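Local atomic coordinates of ofchtiv-g5 (Ostrinia furnacalis, PDB entry 6JM8), a protein that probably hydrolyses chitin, as a group IV insect chitinase of glycoside hydrolase family 18. Residues A[7-12]-A[343-348]; A[165-170]-A[188-193]; A[194-199]-A[222-227]; A[204-209]-A[248-253]. All blocks are in the same frame, centred on the assembly; numbering follows the deposited sequence.

Overall arrangement
From the N terminus, residues 7-12 on the first barrel strand wait almost the whole chain for 343-348 on the last: interaction 1 closes the barrel in a loop that encloses the other three. Interaction 2 ties strand 160-166 to its neighbour 187-191, closing a short helical excursion. It is finished before interactions 3 and 4 begin, and these two cross: 194-199 meets 222-227 and 204-209 meets 248-253, so the long loop after strand 187-191 is tied both to the start of helix 226-236 and to strand 243-256. Asp-194 joins interactions 3 and 4 by a salt bridge to Arg-252, and all four touch the chain B sugar.

Interaction 1. Residues A[7-12]-A[343-348]; sequences VCYYGT and MLWSIE. With NAG (2-acetamido-2-deoxy-beta-D-glucopyranose), chain B; NAG (2-acetamido-2-deoxy-beta-D-glucopyranose), chain C.
Val-7 and Cys-8 run parallel to Met-343 and Leu-344, and backbone hydrogen bonds make the seam. Leu-344 N donates to Val-7 O at 2.9 Å and Tyr-9 N to Leu-344 O; beyond them Ile-347 N reaches Tyr-9 O at 2.8 Å, nearly straight. One side chain prolongs the series: Gly-11 N meets Glu-348 OE1 at 2.8 Å on the syn side but tilted 32° out of the carboxylate plane, while Ser-346 OG donates to OE2 from above that plane, and two donors together limit the group's rotation. Here the first and last strands of the family 18 (beta/alpha)8 barrel complete the ring, with a cis peptide between Trp-345 and Ser-346, a familiar feature of the family. Cys-8 SG, in a disulfide with Cys-33, touches Leu-344 CD2 at 3.6 Å. On the other face Met-343 SD makes an oblique Met-aromatic contact with Tyr-9, 3.5 Å from CE1. The Tyr-9 and Trp-345 rings also meet obliquely, planes at 46°. With CG anti to the backbone N (chi1 -176°), the Trp-345 indole reaches the chain B NAG, whose C5 lies over one face; that sugar's acetamido methyl C8 sits over the Tyr-9 ring, 3.5 Å from CE2.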
# COMPACT_ATOMS: atom_id res chain seq x y z
N VAL A 7 -9.33 4.17 -0.17
CA VAL A 7 -9.12 2.74 -0.37
C VAL A 7 -8.32 2.22 0.81
O VAL A 7 -7.11 2.48 0.92
CB VAL A 7 -8.41 2.46 -1.70
CG1 VAL A 7 -8.24 0.97 -1.90
CG2 VAL A 7 -9.18 3.08 -2.86
N CYS A 8 -8.97 1.46 1.70
CA CYS A 8 -8.36 0.99 2.94
C CYS A 8 -7.91 -0.46 2.78
O CYS A 8 -8.75 -1.37 2.72
CB CYS A 8 -9.34 1.11 4.11
SG CYS A 8 -9.86 2.78 4.53
N TYR A 9 -6.60 -0.67 2.73
CA TYR A 9 -6.07 -2.03 2.76
C TYR A 9 -6.05 -2.55 4.19
O TYR A 9 -5.64 -1.85 5.12
CB TYR A 9 -4.65 -2.07 2.17
CG TYR A 9 -4.62 -2.16 0.67
CD1 TYR A 9 -4.70 -1.01 -0.11
CD2 TYR A 9 -4.51 -3.38 0.02
CE1 TYR A 9 -4.67 -1.08 -1.48
CE2 TYR A 9 -4.48 -3.46 -1.36
CZ TYR A 9 -4.56 -2.30 -2.10
OH TYR A 9 -4.53 -2.35 -3.47
N TYR A 10 -6.49 -3.79 4.36
CA TYR A 10 -6.55 -4.44 5.67
C TYR A 10 -5.68 -5.69 5.62
O TYR A 10 -6.03 -6.68 4.97
CB TYR A 10 -8.00 -4.79 6.03
CG TYR A 10 -8.16 -5.61 7.29
CD1 TYR A 10 -7.29 -5.45 8.37
CD2 TYR A 10 -9.19 -6.53 7.41
CE1 TYR A 10 -7.44 -6.20 9.52
CE2 TYR A 10 -9.35 -7.28 8.56
CZ TYR A 10 -8.47 -7.11 9.61
OH TYR A 10 -8.62 -7.86 10.75
N GLY A 11 -4.53 -5.64 6.30
CA GLY A 11 -3.69 -6.81 6.45
C GLY A 11 -4.31 -7.78 7.43
O GLY A 11 -4.15 -7.64 8.64
N THR A 12 -5.01 -8.79 6.90
CA THR A 12 -5.88 -9.62 7.73
C THR A 12 -5.13 -10.41 8.79
O THR A 12 -5.73 -10.78 9.81
CB THR A 12 -6.69 -10.57 6.85
OG1 THR A 12 -5.81 -11.28 5.97
CG2 THR A 12 -7.67 -9.78 6.01
N MET A 343 -5.18 5.77 -1.28
CA MET A 343 -5.06 4.38 -0.86
C MET A 343 -4.06 4.31 0.28
O MET A 343 -3.00 4.94 0.23
CB MET A 343 -4.62 3.49 -2.03
CG MET A 343 -3.74 2.32 -1.66
SD MET A 343 -3.02 1.54 -3.12
CE MET A 343 -1.34 2.15 -3.05
N LEU A 344 -4.41 3.57 1.33
CA LEU A 344 -3.58 3.52 2.53
C LEU A 344 -3.16 2.09 2.82
O LEU A 344 -3.98 1.16 2.76
CB LEU A 344 -4.32 4.10 3.73
CG LEU A 344 -5.63 3.43 4.12
CD1 LEU A 344 -5.45 2.60 5.38
CD2 LEU A 344 -6.71 4.48 4.30
N TRP A 345 -1.89 1.92 3.15
CA TRP A 345 -1.37 0.67 3.68
C TRP A 345 -0.79 0.94 5.06
O TRP A 345 0.21 1.64 5.19
CB TRP A 345 -0.31 0.07 2.76
CG TRP A 345 0.12 -1.24 3.27
CD1 TRP A 345 1.03 -1.47 4.24
CD2 TRP A 345 -0.39 -2.52 2.87
NE1 TRP A 345 1.14 -2.82 4.47
CE2 TRP A 345 0.28 -3.48 3.64
CE3 TRP A 345 -1.34 -2.94 1.94
CZ2 TRP A 345 0.04 -4.85 3.51
CZ3 TRP A 345 -1.58 -4.29 1.80
CH2 TRP A 345 -0.89 -5.23 2.58
N SER A 346 -1.42 0.39 6.10
CA SER A 346 -2.69 -0.32 6.01
C SER A 346 -3.49 0.06 7.26
O SER A 346 -2.92 0.64 8.19
CB SER A 346 -2.49 -1.84 5.93
OG SER A 346 -1.73 -2.31 7.02
N ILE A 347 -4.78 -0.26 7.28
CA ILE A 347 -5.66 0.32 8.30
C ILE A 347 -5.27 -0.13 9.71
O ILE A 347 -5.45 0.62 10.68
CB ILE A 347 -7.13 0.00 7.99
CG1 ILE A 347 -8.06 0.83 8.89
CG2 ILE A 347 -7.42 -1.49 8.14
CD1 ILE A 347 -9.52 0.79 8.47
N GLU A 348 -4.71 -1.33 9.84
CA GLU A 348 -4.49 -1.90 11.17
C GLU A 348 -3.31 -1.28 11.92
O GLU A 348 -3.09 -1.65 13.08
CB GLU A 348 -4.29 -3.42 11.06
CG GLU A 348 -2.95 -3.84 10.48
CD GLU A 348 -3.02 -4.10 8.99
OE1 GLU A 348 -4.06 -3.80 8.37
OE2 GLU A 348 -2.02 -4.61 8.43
C1 NAG B . 3.54 -3.47 -0.84
C2 NAG B . 2.38 -4.52 -0.72
C3 NAG B . 2.47 -5.33 0.58
C4 NAG B . 3.37 -4.66 1.61
C5 NAG B . 3.14 -3.16 1.61
C6 NAG B . 3.96 -2.50 2.69
C7 NAG B . 0.34 -3.94 -1.96
C8 NAG B . -0.99 -3.25 -1.90
N2 NAG B . 1.08 -3.89 -0.85
O3 NAG B . 2.92 -6.66 0.34
O4 NAG B . 2.99 -5.10 2.91
O5 NAG B . 3.56 -2.59 0.36
O6 NAG B . 5.30 -2.33 2.24
O7 NAG B . 0.74 -4.48 -2.98
C1 NAG C . 3.64 -6.30 3.29
C2 NAG C . 3.75 -6.26 4.82
C3 NAG C . 4.28 -7.60 5.36
C4 NAG C . 3.47 -8.75 4.78
C5 NAG C . 3.51 -8.65 3.27
C6 NAG C . 2.77 -9.76 2.57
C7 NAG C . 4.22 -4.16 5.99
C8 NAG C . 2.82 -4.23 6.51
N2 NAG C . 4.61 -5.16 5.20
O3 NAG C . 4.24 -7.62 6.79
O4 NAG C . 3.94 -10.04 5.17
O5 NAG C . 2.88 -7.44 2.89
O6 NAG C . 2.99 -9.65 1.18
O7 NAG C . 4.97 -3.24 6.30

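Interaction 2. Residues A[165-170]-A[188-193]; sequences VSAVEE and IGVMTY. With NAG (2-acetamido-2-deoxy-beta-D-glucopyranose), chain B; NAG (2-acetamido-2-deoxy-beta-D-glucopyranose), chain D.
Val-165 pairs with Val-190 where two neighbouring parallel strands of the TIM barrel run out toward the sugar-binding cleft. Two backbone bonds hold the strands in step, Val-165 N to Gly-189 O and Met-191 N to Val-165 O, the second 2.9 Å long. On the Val-165 face, its CG2 methyl is the bump: it presses on Ile-188 CG2 at 3.5 Å and lies more loosely against Val-190 CG2, with Gly-189 between those two. Trp-233 of helix 226-236 packs on both valines from outside the barrel. Further along, Ala-167 CB drops into a shallow hollow floored by Met-191 O at 3.2 Å and walled by Val-190 CG1 and Thr-192 CG2. The other bump is Met-191. Its chain runs out extended and then bends at the end (chi3 -60°), which brings CE back over the Val-165 carbonyl, 3.3 Å from its O, while SD faces the chain B sugar, 3.3 Å from acetamido O7. An alanine here would remove that hooked end, is likely to open a gap beside the Val-165 carbonyl and would probably leave the acetamido group less closely held. Water 1 extends the contact to the chain D sugar: it donates to Met-191 O at 2.8 Å, accepts weakly from Ala-167 N, and sits 2.8 Å from NAG O6.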
# COMPACT_ATOMS: atom_id res chain seq x y z
N VAL A 165 0.38 -0.80 -7.99
CA VAL A 165 1.53 -0.75 -8.89
C VAL A 165 2.67 0.01 -8.23
O VAL A 165 2.47 0.84 -7.34
CB VAL A 165 1.17 -0.09 -10.23
CG1 VAL A 165 0.09 -0.88 -10.95
CG2 VAL A 165 0.72 1.34 -10.00
N SER A 166 3.89 -0.30 -8.68
CA SER A 166 5.06 0.44 -8.23
C SER A 166 4.96 1.90 -8.67
O SER A 166 4.30 2.24 -9.66
CB SER A 166 6.34 -0.19 -8.77
OG SER A 166 6.39 -0.17 -10.19
N ALA A 167 5.64 2.78 -7.93
CA ALA A 167 5.40 4.21 -8.01
C ALA A 167 6.35 4.93 -8.95
O ALA A 167 5.90 5.56 -9.92
CB ALA A 167 5.48 4.82 -6.60
N VAL A 168 7.65 4.87 -8.69
CA VAL A 168 8.60 5.74 -9.38
C VAL A 168 8.83 5.25 -10.81
O VAL A 168 8.65 4.07 -11.13
CB VAL A 168 9.92 5.84 -8.60
CG1 VAL A 168 9.64 6.29 -7.17
CG2 VAL A 168 10.66 4.51 -8.61
N GLU A 169 9.25 6.18 -11.66
CA GLU A 169 9.37 5.90 -13.09
C GLU A 169 10.36 4.77 -13.36
O GLU A 169 10.09 3.89 -14.19
CB GLU A 169 9.79 7.16 -13.85
CG GLU A 169 10.23 6.90 -15.28
CD GLU A 169 10.48 8.18 -16.06
OE1 GLU A 169 10.42 9.27 -15.46
OE2 GLU A 169 10.74 8.09 -17.28
N GLU A 170 11.50 4.77 -12.68
CA GLU A 170 12.50 3.73 -12.90
C GLU A 170 11.91 2.34 -12.65
O GLU A 170 12.31 1.37 -13.30
CB GLU A 170 13.73 3.96 -12.02
CG GLU A 170 14.81 2.90 -12.20
CD GLU A 170 15.98 3.08 -11.25
OE1 GLU A 170 15.89 3.93 -10.34
OE2 GLU A 170 16.99 2.36 -11.41
N ILE A 188 -6.12 2.91 -10.60
CA ILE A 188 -4.76 2.45 -10.37
C ILE A 188 -4.31 2.98 -9.02
O ILE A 188 -4.27 4.20 -8.81
CB ILE A 188 -3.81 2.92 -11.49
CG1 ILE A 188 -4.21 2.30 -12.83
CG2 ILE A 188 -2.37 2.58 -11.15
CD1 ILE A 188 -3.32 2.73 -13.98
N GLY A 189 -3.99 2.07 -8.10
CA GLY A 189 -3.47 2.47 -6.81
C GLY A 189 -1.95 2.49 -6.81
O GLY A 189 -1.31 1.44 -6.74
N VAL A 190 -1.37 3.68 -6.88
CA VAL A 190 0.08 3.82 -7.00
C VAL A 190 0.70 3.76 -5.60
O VAL A 190 0.39 4.58 -4.73
CB VAL A 190 0.45 5.13 -7.71
CG1 VAL A 190 1.94 5.17 -8.00
CG2 VAL A 190 -0.36 5.28 -8.99
N MET A 191 1.58 2.78 -5.40
CA MET A 191 2.18 2.53 -4.08
C MET A 191 3.30 3.54 -3.85
O MET A 191 4.49 3.24 -3.94
CB MET A 191 2.67 1.10 -3.99
CG MET A 191 1.54 0.08 -3.96
SD MET A 191 2.06 -1.64 -3.90
CE MET A 191 3.00 -1.75 -5.42
N THR A 192 2.89 4.77 -3.52
CA THR A 192 3.82 5.88 -3.31
C THR A 192 4.34 5.87 -1.87
O THR A 192 4.14 6.79 -1.08
CB THR A 192 3.15 7.21 -3.65
OG1 THR A 192 1.77 7.16 -3.27
CG2 THR A 192 3.25 7.47 -5.14
N TYR A 193 5.02 4.78 -1.55
CA TYR A 193 5.73 4.61 -0.29
C TYR A 193 6.82 3.57 -0.52
O TYR A 193 7.01 3.10 -1.65
CB TYR A 193 4.78 4.23 0.85
CG TYR A 193 3.72 3.22 0.47
CD1 TYR A 193 4.04 1.89 0.24
CD2 TYR A 193 2.38 3.60 0.35
CE1 TYR A 193 3.08 0.97 -0.10
CE2 TYR A 193 1.41 2.68 0.00
CZ TYR A 193 1.76 1.36 -0.22
OH TYR A 193 0.80 0.44 -0.56
C1 NAG B . 3.54 -3.47 -0.84
C2 NAG B . 2.38 -4.52 -0.72
C3 NAG B . 2.47 -5.33 0.58
C4 NAG B . 3.37 -4.66 1.61
C5 NAG B . 3.14 -3.16 1.61
C6 NAG B . 3.96 -2.50 2.69
C7 NAG B . 0.34 -3.94 -1.96
C8 NAG B . -0.99 -3.25 -1.90
N2 NAG B . 1.08 -3.89 -0.85
O3 NAG B . 2.92 -6.66 0.34
O4 NAG B . 2.99 -5.10 2.91
O5 NAG B . 3.56 -2.59 0.36
O6 NAG B . 5.30 -2.33 2.24
O7 NAG B . 0.74 -4.48 -2.98
C1 NAG D . 8.83 -3.05 -1.46
C2 NAG D . 8.44 -3.69 -0.14
C3 NAG D . 7.05 -4.34 -0.24
C4 NAG D . 6.01 -3.40 -0.84
C5 NAG D . 6.57 -2.78 -2.12
C6 NAG D . 5.68 -1.74 -2.75
C7 NAG D . 9.91 -4.79 1.51
C8 NAG D . 10.94 -5.85 1.74
N2 NAG D . 9.45 -4.66 0.27
O3 NAG D . 6.62 -4.70 1.07
O4 NAG D . 4.82 -4.14 -1.11
O5 NAG D . 7.83 -2.15 -1.87
O6 NAG D . 6.19 -1.39 -4.03
O7 NAG D . 9.52 -4.06 2.42
O HOH W 1 6.28 1.27 -4.92

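Interaction 3. Residues A[194-199]-A[222-227]; sequences DMHGAW and TLYNVN. With NAG (2-acetamido-2-deoxy-beta-D-glucopyranose), chain E; NAG (2-acetamido-2-deoxy-beta-D-glucopyranose), chain D; NAG (2-acetamido-2-deoxy-beta-D-glucopyranose), chain B.
Met-195 and Tyr-224 form the tight part of this contact. The methionine side chain bends at chi2 (-76°) and lies along the backbone that leads into helix 226-236: CB sits by Tyr-224 O, SD is 3.6 Å from Tyr-224 C, and CE reaches Asn-225 C, with Val-226 CG2 a little farther. Met-195 O in turn meets the edge of the Tyr-224 ring, 3.6 Å from CD2. Asn-225 sits at the N-cap, its OD1 bonded to Asn-228 N. The loose side is His-196, partly exposed: its ring is slid so far from that of Tyr-224 that the two barely overlap, centroids 5.9 Å apart and planes at 28°. Sugars occupy the cleft side. Trp-199 has C5 of the chain E NAG over one face, that sugar's C8 methyl sits over a face of Tyr-224, and Asp-194 OD2 accepts from O6 of the chain B NAG at 2.8 Å. No hydrogen bond joins the two segments. Their polar ends find partners outside, Tyr-224 OH probably on Glu-170 OE1 and His-196 ND1 on Asp-200, which implies that shape and van der Waals contact hold loop to helix start, while the polar atoms of Asp-194 are engaged by sugar and by neighbouring side chains.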
# COMPACT_ATOMS: atom_id res chain seq x y z
N ASP A 194 7.53 3.22 0.55
CA ASP A 194 8.73 2.38 0.44
C ASP A 194 9.75 3.00 -0.51
O ASP A 194 10.47 2.28 -1.21
CB ASP A 194 8.39 0.95 0.00
CG ASP A 194 7.43 0.26 0.95
OD1 ASP A 194 7.50 0.52 2.17
OD2 ASP A 194 6.60 -0.54 0.47
N MET A 195 9.80 4.33 -0.55
CA MET A 195 10.76 5.02 -1.41
C MET A 195 12.19 4.72 -0.96
O MET A 195 13.07 4.50 -1.80
CB MET A 195 10.51 6.52 -1.39
CG MET A 195 9.13 6.92 -1.89
SD MET A 195 9.02 6.83 -3.68
CE MET A 195 7.28 7.16 -3.92
N HIS A 196 12.42 4.71 0.34
CA HIS A 196 13.68 4.27 0.92
C HIS A 196 13.38 3.38 2.11
O HIS A 196 12.25 3.29 2.58
CB HIS A 196 14.56 5.46 1.33
CG HIS A 196 14.86 6.39 0.19
ND1 HIS A 196 15.83 6.12 -0.74
CD2 HIS A 196 14.31 7.57 -0.17
CE1 HIS A 196 15.87 7.10 -1.63
NE2 HIS A 196 14.95 7.99 -1.30
N GLY A 197 14.41 2.70 2.59
CA GLY A 197 14.21 1.75 3.67
C GLY A 197 15.52 1.11 4.07
O GLY A 197 16.59 1.43 3.53
N ALA A 198 15.41 0.19 5.02
CA ALA A 198 16.58 -0.43 5.64
C ALA A 198 17.47 -1.15 4.63
O ALA A 198 18.63 -1.43 4.94
CB ALA A 198 16.13 -1.41 6.72
N TRP A 199 16.95 -1.46 3.44
CA TRP A 199 17.76 -2.07 2.40
C TRP A 199 18.80 -1.13 1.82
O TRP A 199 19.71 -1.59 1.12
CB TRP A 199 16.86 -2.59 1.28
CG TRP A 199 15.92 -1.55 0.78
CD1 TRP A 199 16.19 -0.61 -0.18
CD2 TRP A 199 14.58 -1.32 1.20
NE1 TRP A 199 15.08 0.18 -0.38
CE2 TRP A 199 14.08 -0.24 0.46
CE3 TRP A 199 13.74 -1.94 2.14
CZ2 TRP A 199 12.78 0.25 0.62
CZ3 TRP A 199 12.46 -1.46 2.30
CH2 TRP A 199 11.99 -0.37 1.54
N THR A 222 14.80 12.00 -11.22
CA THR A 222 15.12 10.60 -10.96
C THR A 222 15.03 10.23 -9.49
O THR A 222 15.20 9.05 -9.16
CB THR A 222 16.53 10.28 -11.48
OG1 THR A 222 17.51 10.94 -10.66
CG2 THR A 222 16.69 10.72 -12.92
N LEU A 223 14.78 11.19 -8.61
CA LEU A 223 14.71 10.89 -7.18
C LEU A 223 13.42 10.16 -6.84
O LEU A 223 12.40 10.31 -7.51
CB LEU A 223 14.83 12.17 -6.36
CG LEU A 223 16.10 12.99 -6.55
CD1 LEU A 223 15.99 14.32 -5.83
CD2 LEU A 223 17.31 12.22 -6.06
N TYR A 224 13.48 9.37 -5.77
CA TYR A 224 12.36 8.55 -5.33
C TYR A 224 11.52 9.38 -4.37
O TYR A 224 11.78 9.41 -3.16
CB TYR A 224 12.84 7.26 -4.68
CG TYR A 224 13.69 6.35 -5.56
CD1 TYR A 224 13.73 6.52 -6.93
CD2 TYR A 224 14.44 5.32 -5.00
CE1 TYR A 224 14.50 5.69 -7.73
CE2 TYR A 224 15.21 4.49 -5.79
CZ TYR A 224 15.24 4.68 -7.15
OH TYR A 224 16.01 3.86 -7.94
N ASN A 225 10.51 10.07 -4.89
CA ASN A 225 9.57 10.76 -4.02
C ASN A 225 8.18 10.72 -4.63
O ASN A 225 7.99 10.34 -5.79
CB ASN A 225 10.02 12.20 -3.71
CG ASN A 225 10.26 13.03 -4.96
OD1 ASN A 225 9.42 13.12 -5.84
ND2 ASN A 225 11.42 13.67 -5.02
N VAL A 226 7.19 11.13 -3.82
CA VAL A 226 5.79 10.98 -4.20
C VAL A 226 5.44 11.88 -5.38
O VAL A 226 4.71 11.47 -6.29
CB VAL A 226 4.89 11.26 -2.98
CG1 VAL A 226 3.42 11.28 -3.38
CG2 VAL A 226 5.13 10.22 -1.89
N ASN A 227 5.96 13.11 -5.38
CA ASN A 227 5.65 14.03 -6.47
C ASN A 227 6.16 13.49 -7.81
O ASN A 227 5.44 13.52 -8.81
CB ASN A 227 6.25 15.41 -6.19
CG ASN A 227 6.11 16.36 -7.36
OD1 ASN A 227 5.00 16.64 -7.81
ND2 ASN A 227 7.23 16.85 -7.87
C1 NAG E . 13.06 -0.65 -3.32
C2 NAG E . 11.64 -0.24 -3.73
C3 NAG E . 10.64 -0.72 -2.68
C4 NAG E . 10.82 -2.20 -2.35
C5 NAG E . 12.29 -2.57 -2.08
C6 NAG E . 12.58 -4.07 -1.96
C7 NAG E . 11.15 1.77 -5.07
C8 NAG E . 11.10 3.27 -5.09
N2 NAG E . 11.53 1.20 -3.91
O1 NAG E . 13.93 -0.32 -4.35
O3 NAG E . 9.33 -0.48 -3.18
O4 NAG E . 10.07 -2.42 -1.17
O5 NAG E . 13.12 -2.08 -3.14
O6 NAG E . 13.71 -4.35 -1.15
O7 NAG E . 10.82 1.10 -6.04
C1 NAG D . 8.83 -3.05 -1.46
C2 NAG D . 8.44 -3.69 -0.14
C3 NAG D . 7.05 -4.34 -0.24
C4 NAG D . 6.01 -3.40 -0.84
C5 NAG D . 6.57 -2.78 -2.12
C6 NAG D . 5.68 -1.74 -2.75
C7 NAG D . 9.91 -4.79 1.51
C8 NAG D . 10.94 -5.85 1.74
N2 NAG D . 9.45 -4.66 0.27
O3 NAG D . 6.62 -4.70 1.07
O4 NAG D . 4.82 -4.14 -1.11
O5 NAG D . 7.83 -2.15 -1.87
O6 NAG D . 6.19 -1.39 -4.03
O7 NAG D . 9.52 -4.06 2.42
C1 NAG B . 3.54 -3.47 -0.84
C2 NAG B . 2.38 -4.52 -0.72
C3 NAG B . 2.47 -5.33 0.58
C4 NAG B . 3.37 -4.66 1.61
C5 NAG B . 3.14 -3.16 1.61
C6 NAG B . 3.96 -2.50 2.69
C7 NAG B . 0.34 -3.94 -1.96
C8 NAG B . -0.99 -3.25 -1.90
N2 NAG B . 1.08 -3.89 -0.85
O3 NAG B . 2.92 -6.66 0.34
O4 NAG B . 2.99 -5.10 2.91
O5 NAG B . 3.56 -2.59 0.36
O6 NAG B . 5.30 -2.33 2.24
O7 NAG B . 0.74 -4.48 -2.98

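Interaction 4. Residues A[204-209]-A[248-253]; sequences GHNAPL and PFYGRT. With NAG (2-acetamido-2-deoxy-beta-D-glucopyranose), chain B; NAG (2-acetamido-2-deoxy-beta-D-glucopyranose), chain D.
In the wall of the glycan cleft, on strand 243-256 of the TIM barrel, Asn-206 packs into Pro-248, Tyr-250 and Arg-252. Its amide, carried out by CG anti to the backbone N (chi1 -177°), has ND2 3.5 Å from Pro-248 CB and equally near Tyr-250 CE2, the amide plane turned 51° from that of the ring. Water 2 links the same ND2 (3.0 Å) to Tyr-250 O (2.9 Å). OD1 comes to the guanidinium edge, 3.6 Å from Arg-252 NE, yet its hydrogen bond is with Asp-194 N. Beside it Ala-207 CB touches Pro-248 CG at 3.8 Å. Arg-252 NH2 lies 3.0 Å from acetamido O7 of the chain D NAG and makes a salt bridge to Asp-194 OD1, which also bonds Tyr-250 OH. A leucine in place of Arg-252 would probably leave Asp-194 OD1 with Tyr-250 OH but without its charged mate, and acetamido O7 without the nearby guanidinium. Aromatic and polar side chains lining a cleft at the C-terminal end of the barrel strands are typical of family 18 chitinases.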
# COMPACT_ATOMS: atom_id res chain seq x y z
N GLY A 204 16.84 7.36 4.75
CA GLY A 204 16.02 8.03 3.76
C GLY A 204 14.57 7.90 4.16
O GLY A 204 14.21 7.08 5.01
N HIS A 205 13.74 8.72 3.53
CA HIS A 205 12.34 8.80 3.92
C HIS A 205 11.52 7.72 3.24
O HIS A 205 11.75 7.37 2.08
CB HIS A 205 11.77 10.18 3.59
CG HIS A 205 12.41 11.29 4.35
ND1 HIS A 205 12.47 11.31 5.73
CD2 HIS A 205 13.04 12.41 3.94
CE1 HIS A 205 13.10 12.40 6.13
NE2 HIS A 205 13.46 13.08 5.06
N ASN A 206 10.55 7.20 3.98
CA ASN A 206 9.66 6.17 3.46
C ASN A 206 8.77 6.72 2.35
O ASN A 206 8.58 6.06 1.32
CB ASN A 206 8.81 5.59 4.60
CG ASN A 206 7.91 4.47 4.15
OD1 ASN A 206 8.26 3.69 3.27
ND2 ASN A 206 6.73 4.38 4.76
N ALA A 207 8.23 7.92 2.53
CA ALA A 207 7.33 8.54 1.55
C ALA A 207 7.55 10.04 1.52
O ALA A 207 6.67 10.83 1.86
CB ALA A 207 5.87 8.21 1.88
N PRO A 208 8.73 10.48 1.07
CA PRO A 208 8.96 11.92 0.93
C PRO A 208 8.11 12.48 -0.19
O PRO A 208 7.98 11.88 -1.26
CB PRO A 208 10.46 12.01 0.61
CG PRO A 208 10.74 10.74 -0.11
CD PRO A 208 9.85 9.70 0.52
N LEU A 209 7.51 13.64 0.07
CA LEU A 209 6.68 14.28 -0.95
C LEU A 209 7.54 14.90 -2.04
O LEU A 209 7.26 14.73 -3.24
CB LEU A 209 5.79 15.34 -0.31
CG LEU A 209 4.65 15.89 -1.17
CD1 LEU A 209 3.96 14.77 -1.93
CD2 LEU A 209 3.66 16.64 -0.29
N PRO A 248 1.44 5.68 3.46
CA PRO A 248 1.75 4.65 4.46
C PRO A 248 1.24 4.99 5.86
O PRO A 248 1.33 6.14 6.30
CB PRO A 248 3.28 4.60 4.43
CG PRO A 248 3.69 6.00 4.09
CD PRO A 248 2.55 6.64 3.31
N PHE A 249 0.68 3.99 6.55
CA PHE A 249 0.36 4.09 7.96
C PHE A 249 1.44 3.46 8.83
O PHE A 249 1.17 3.01 9.95
CB PHE A 249 -1.00 3.44 8.25
CG PHE A 249 -2.19 4.30 7.91
CD1 PHE A 249 -2.07 5.36 7.01
CD2 PHE A 249 -3.42 4.05 8.48
CE1 PHE A 249 -3.17 6.14 6.70
CE2 PHE A 249 -4.52 4.82 8.17
CZ PHE A 249 -4.40 5.87 7.28
N TYR A 250 2.67 3.41 8.32
CA TYR A 250 3.80 2.81 9.00
C TYR A 250 5.04 3.63 8.68
O TYR A 250 5.05 4.47 7.78
CB TYR A 250 4.01 1.35 8.56
CG TYR A 250 4.30 1.23 7.08
CD1 TYR A 250 3.26 1.22 6.15
CD2 TYR A 250 5.60 1.15 6.61
CE1 TYR A 250 3.52 1.12 4.80
CE2 TYR A 250 5.87 1.06 5.26
CZ TYR A 250 4.82 1.04 4.36
OH TYR A 250 5.08 0.94 3.01
N GLY A 251 6.11 3.36 9.43
CA GLY A 251 7.41 3.94 9.17
C GLY A 251 8.45 2.85 8.97
O GLY A 251 8.19 1.66 9.20
N ARG A 252 9.64 3.27 8.55
CA ARG A 252 10.75 2.36 8.35
C ARG A 252 11.92 2.79 9.23
O ARG A 252 12.17 3.99 9.39
CB ARG A 252 11.17 2.32 6.87
CG ARG A 252 10.05 1.82 5.97
CD ARG A 252 10.56 1.23 4.67
NE ARG A 252 9.54 0.39 4.04
CZ ARG A 252 9.35 -0.89 4.33
NH1 ARG A 252 10.12 -1.49 5.23
NH2 ARG A 252 8.40 -1.58 3.72
N THR A 253 12.61 1.81 9.82
CA THR A 253 13.59 2.07 10.86
C THR A 253 14.98 1.63 10.41
O THR A 253 15.13 0.60 9.74
CB THR A 253 13.20 1.36 12.16
OG1 THR A 253 13.40 -0.05 12.03
CG2 THR A 253 11.74 1.63 12.49
C1 NAG B . 3.54 -3.47 -0.84
C2 NAG B . 2.38 -4.52 -0.72
C3 NAG B . 2.47 -5.33 0.58
C4 NAG B . 3.37 -4.66 1.61
C5 NAG B . 3.14 -3.16 1.61
C6 NAG B . 3.96 -2.50 2.69
C7 NAG B . 0.34 -3.94 -1.96
C8 NAG B . -0.99 -3.25 -1.90
N2 NAG B . 1.08 -3.89 -0.85
O3 NAG B . 2.92 -6.66 0.34
O4 NAG B . 2.99 -5.10 2.91
O5 NAG B . 3.56 -2.59 0.36
O6 NAG B . 5.30 -2.33 2.24
O7 NAG B . 0.74 -4.48 -2.98
C1 NAG D . 8.83 -3.05 -1.46
C2 NAG D . 8.44 -3.69 -0.14
C3 NAG D . 7.05 -4.34 -0.24
C4 NAG D . 6.01 -3.40 -0.84
C5 NAG D . 6.57 -2.78 -2.12
C6 NAG D . 5.68 -1.74 -2.75
C7 NAG D . 9.91 -4.79 1.51
C8 NAG D . 10.94 -5.85 1.74
N2 NAG D . 9.45 -4.66 0.27
O3 NAG D . 6.62 -4.70 1.07
O4 NAG D . 4.82 -4.14 -1.11
O5 NAG D . 7.83 -2.15 -1.87
O6 NAG D . 6.19 -1.39 -4.03
O7 NAG D . 9.52 -4.06 2.42
O HOH W 2 6.20 6.80 6.44